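Local structure of motility-associated killing factor MakB (Vibrio cholerae serotype O1, 6W1W) at residues 201-212 against 251-262. The protein is one component of a three-component cytotoxin and is structurally similar to alpha-pore-forming toxins, so it probably takes part in forming pores in target-cell membranes. Residues are numbered along the deposited sequence; the frame is centred on the assembly and turned at random.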
loop_
_atom_site.group_PDB
_atom_site.type_symbol
_atom_site.label_atom_id
_atom_site.label_comp_id
_atom_site.label_asym_id
_atom_site.label_seq_id
_atom_site.Cartn_x
_atom_site.Cartn_y
_atom_site.Cartn_z
ATOM N N TYR A 201 13.165 18.584 5.236
ATOM C CA TYR A 201 13.600 19.132 6.508
ATOM C C TYR A 201 15.023 19.664 6.377
ATOM O O TYR A 201 15.719 19.423 5.386
ATOM C CB TYR A 201 13.519 18.069 7.606
ATOM C CG TYR A 201 12.156 17.415 7.708
ATOM C CD1 TYR A 201 11.818 16.328 6.903
ATOM C CD2 TYR A 201 11.208 17.885 8.600
ATOM C CE1 TYR A 201 10.565 15.731 6.986
ATOM C CE2 TYR A 201 9.957 17.300 8.689
ATOM C CZ TYR A 201 9.638 16.224 7.884
ATOM O OH TYR A 201 8.387 15.649 7.983
ATOM N N GLY A 202 15.447 20.400 7.402
ATOM C CA GLY A 202 16.771 20.996 7.438
ATOM C C GLY A 202 17.135 21.367 8.858
ATOM O O GLY A 202 16.301 21.347 9.764
ATOM N N VAL A 203 18.408 21.709 9.047
ATOM C CA VAL A 203 18.946 22.066 10.355
ATOM C C VAL A 203 19.490 23.486 10.270
ATOM O O VAL A 203 20.243 23.811 9.344
ATOM C CB VAL A 203 20.031 21.072 10.812
ATOM C CG1 VAL A 203 20.948 20.713 9.648
ATOM C CG2 VAL A 203 20.836 21.649 11.972
ATOM N N VAL A 204 19.121 24.324 11.239
ATOM C CA VAL A 204 19.361 25.761 11.166
ATOM C C VAL A 204 20.379 26.182 12.220
ATOM O O VAL A 204 20.622 25.486 13.208
ATOM C CB VAL A 204 18.057 26.569 11.338
ATOM C CG1 VAL A 204 17.001 26.095 10.344
ATOM C CG2 VAL A 204 17.537 26.471 12.776
ATOM N N MET A 205 20.972 27.358 11.993
ATOM C CA MET A 205 21.855 28.027 12.942
ATOM C C MET A 205 22.093 29.454 12.464
ATOM O O MET A 205 23.068 29.717 11.750
ATOM C CB MET A 205 23.177 27.270 13.093
ATOM C CG MET A 205 23.515 26.881 14.527
ATOM S SD MET A 205 24.080 28.246 15.572
ATOM C CE MET A 205 22.547 28.832 16.298
ATOM N N THR A 206 21.178 30.364 12.820
ATOM C CA THR A 206 21.137 31.752 12.354
ATOM C C THR A 206 20.818 31.857 10.861
ATOM O O THR A 206 20.450 32.936 10.377
ATOM C CB THR A 206 22.449 32.480 12.674
ATOM N N THR A 207 20.952 30.744 10.130
ATOM C CA THR A 207 20.559 30.647 8.727
ATOM C C THR A 207 19.773 29.359 8.486
ATOM O O THR A 207 18.808 29.069 9.205
ATOM C CB THR A 207 21.786 30.708 7.801
ATOM O OG1 THR A 207 22.755 29.729 8.208
ATOM C CG2 THR A 207 22.427 32.096 7.829
ATOM N N SER A 208 20.177 28.575 7.487
ATOM C CA SER A 208 19.497 27.326 7.165
ATOM C C SER A 208 20.393 26.473 6.277
ATOM O O SER A 208 21.129 26.995 5.437
ATOM C CB SER A 208 18.152 27.581 6.466
ATOM O OG SER A 208 17.210 28.210 7.325
ATOM N N VAL A 209 20.313 25.157 6.462
ATOM C CA VAL A 209 21.079 24.193 5.663
ATOM C C VAL A 209 20.212 22.970 5.377
ATOM O O VAL A 209 19.660 22.381 6.321
ATOM C CB VAL A 209 22.384 23.782 6.371
ATOM C CG1 VAL A 209 22.997 22.561 5.696
ATOM C CG2 VAL A 209 23.397 24.930 6.396
ATOM N N PRO A 210 20.065 22.543 4.119
ATOM C CA PRO A 210 19.247 21.355 3.834
ATOM C C PRO A 210 19.875 20.095 4.414
ATOM O O PRO A 210 21.076 20.028 4.682
ATOM C CB PRO A 210 19.203 21.298 2.303
ATOM C CG PRO A 210 20.398 22.058 1.859
ATOM C CD PRO A 210 20.595 23.153 2.882
ATOM N N PHE A 211 19.036 19.079 4.607
ATOM C CA PHE A 211 19.465 17.898 5.344
ATOM C C PHE A 211 18.748 16.644 4.864
ATOM O O PHE A 211 19.306 15.863 4.087
ATOM C CB PHE A 211 19.238 18.127 6.842
ATOM C CG PHE A 211 19.570 16.945 7.704
ATOM C CD1 PHE A 211 18.562 16.166 8.250
ATOM C CD2 PHE A 211 20.882 16.623 7.988
ATOM C CE1 PHE A 211 18.857 15.084 9.049
ATOM C CE2 PHE A 211 21.182 15.538 8.788
ATOM C CZ PHE A 211 20.167 14.769 9.319
ATOM N N LEU A 212 17.515 16.445 5.316
ATOM C CA LEU A 212 16.737 15.257 4.999
ATOM C C LEU A 212 15.543 15.655 4.143
ATOM O O LEU A 212 15.033 16.774 4.254
ATOM C CB LEU A 212 16.253 14.562 6.276
ATOM C CG LEU A 212 15.664 13.149 6.251
ATOM C CD1 LEU A 212 15.875 12.509 7.610
ATOM C CD2 LEU A 212 14.180 13.131 5.893
ATOM N N GLU A 251 22.699 21.789 16.664
ATOM C CA GLU A 251 22.703 21.272 15.298
ATOM C C GLU A 251 22.485 19.764 15.272
ATOM O O GLU A 251 21.620 19.263 14.544
ATOM C CB GLU A 251 24.015 21.634 14.607
ATOM C CG GLU A 251 24.158 23.104 14.269
ATOM C CD GLU A 251 24.426 23.326 12.795
ATOM O OE1 GLU A 251 24.298 22.352 12.019
ATOM O OE2 GLU A 251 24.766 24.468 12.416
ATOM N N GLU A 252 23.269 19.020 16.058
ATOM C CA GLU A 252 23.116 17.570 16.084
ATOM C C GLU A 252 21.758 17.166 16.638
ATOM O O GLU A 252 21.104 16.263 16.101
ATOM C CB GLU A 252 24.238 16.932 16.904
ATOM C CG GLU A 252 25.566 16.827 16.173
ATOM C CD GLU A 252 26.511 15.838 16.827
ATOM O OE1 GLU A 252 26.025 14.903 17.503
ATOM O OE2 GLU A 252 27.740 15.992 16.663
ATOM N N ALA A 253 21.315 17.829 17.710
ATOM C CA ALA A 253 20.034 17.496 18.320
ATOM C C ALA A 253 18.883 17.656 17.336
ATOM O O ALA A 253 17.925 16.874 17.367
ATOM C CB ALA A 253 19.806 18.363 19.558
ATOM N N GLN A 254 18.955 18.655 16.456
ATOM C CA GLN A 254 17.939 18.780 15.416
ATOM C C GLN A 254 17.982 17.585 14.474
ATOM O O GLN A 254 16.949 16.966 14.193
ATOM C CB GLN A 254 18.128 20.082 14.638
ATOM C CG GLN A 254 17.701 21.331 15.393
ATOM C CD GLN A 254 18.085 22.601 14.659
ATOM O OE1 GLN A 254 17.582 22.881 13.569
ATOM N NE2 GLN A 254 18.995 23.369 15.248
ATOM N N ALA A 255 19.180 17.242 13.987
ATOM C CA ALA A 255 19.324 16.082 13.112
ATOM C C ALA A 255 18.920 14.802 13.827
ATOM O O ALA A 255 18.320 13.906 13.219
ATOM C CB ALA A 255 20.761 15.973 12.607
ATOM N N ALA A 256 19.243 14.695 15.117
ATOM C CA ALA A 256 18.833 13.522 15.879
ATOM C C ALA A 256 17.315 13.439 15.965
ATOM O O ALA A 256 16.725 12.372 15.755
ATOM C CB ALA A 256 19.455 13.556 17.276
ATOM N N ALA A 257 16.664 14.572 16.245
ATOM C CA ALA A 257 15.214 14.578 16.400
ATOM C C ALA A 257 14.509 14.352 15.067
ATOM O O ALA A 257 13.482 13.664 15.013
ATOM C CB ALA A 257 14.770 15.893 17.037
ATOM N N ILE A 258 15.044 14.919 13.983
ATOM C CA ILE A 258 14.441 14.728 12.664
ATOM C C ILE A 258 14.435 13.251 12.286
ATOM O O ILE A 258 13.379 12.672 11.995
ATOM C CB ILE A 258 15.175 15.573 11.608
ATOM C CG1 ILE A 258 14.929 17.066 11.854
ATOM C CG2 ILE A 258 14.752 15.155 10.198
ATOM C CD1 ILE A 258 15.621 17.987 10.867
ATOM N N THR A 259 15.619 12.619 12.303
ATOM C CA THR A 259 15.761 11.247 11.812
ATOM C C THR A 259 14.918 10.267 12.620
ATOM O O THR A 259 14.343 9.327 12.059
ATOM C CB THR A 259 17.233 10.825 11.832
ATOM O OG1 THR A 259 17.772 11.001 13.150
ATOM C CG2 THR A 259 18.042 11.647 10.845
ATOM N N LYS A 260 14.833 10.466 13.936
ATOM C CA LYS A 260 13.989 9.601 14.753
ATOM C C LYS A 260 12.542 9.620 14.269
ATOM O O LYS A 260 11.879 8.577 14.241
ATOM C CB LYS A 260 14.097 10.017 16.220
ATOM C CG LYS A 260 12.840 9.838 17.054
ATOM C CD LYS A 260 12.553 8.383 17.362
ATOM C CE LYS A 260 11.601 8.243 18.537
ATOM N NZ LYS A 260 12.270 8.549 19.835
ATOM N N ALA A 261 12.045 10.787 13.846
ATOM C CA ALA A 261 10.660 10.883 13.392
ATOM C C ALA A 261 10.458 10.274 12.009
ATOM O O ALA A 261 9.400 9.692 11.742
ATOM C CB ALA A 261 10.204 12.341 13.396
ATOM N N ILE A 262 11.446 10.395 11.119
ATOM C CA ILE A 262 11.351 9.740 9.815
ATOM C C ILE A 262 11.302 8.223 9.981
ATOM O O ILE A 262 10.502 7.537 9.331
ATOM C CB ILE A 262 12.519 10.172 8.910
ATOM C CG1 ILE A 262 12.683 11.689 8.961
ATOM C CG2 ILE A 262 12.280 9.715 7.478
ATOM C CD1 ILE A 262 11.460 12.441 8.498
#
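Gln254 reaches from the first turn of helix 251-262 to the backbone of Val204, near the loop of the hairpin. Its OE1 accepts the amide hydrogen of Val204 N at 3.1 Å in a nearly straight bond (170°), with the donor tilted 29° from the carbonyl plane, while NE2 makes a weak bond to Val204 O. An extended glutamine suits this place because one amide can serve both the NH and the C=O of a single residue. NE2 also bonds to Ala249 O, which helps to fix the amide's rotation.

Glu251, three residues earlier, offers mainly van der Waals contact. Its chain bends at chi2, bringing OE1 to 3.5 Å from Val203 CG2 and OE2 beside Met205 CB; its aliphatic stem lies against Met205 CG, while the carboxylate suits the partly exposed end of the interface.

Farther along, the packing is apolar. Ile258 is the central branched residue, its two arms meeting both strands: CD1 lies 3.9 Å from Tyr201 CB, and CG2 meets Leu212 CD1 at the same distance. Leu212 slides past Ile262 in the opposite direction, its forked end setting both methyls against Ile262 CG1, whereas the flexible arm of Ile262 carries CD1 to Tyr201 CE1 at 3.7 Å. Phe211, with CG anti to its backbone N (chi1 177°), sends CZ to within 3.6 Å of Ala255 CB; alanine's single methyl lets the ring lie near the helix backbone, and Thr259 CG2 lies in plane at the ring edge.

Helix 157-176 adds Ile167 against Tyr201 and Ile258. The whole is an antiparallel beta-hairpin packed on a helix, joining the end of the small mixed sheet to the helical bundle of this toxin component.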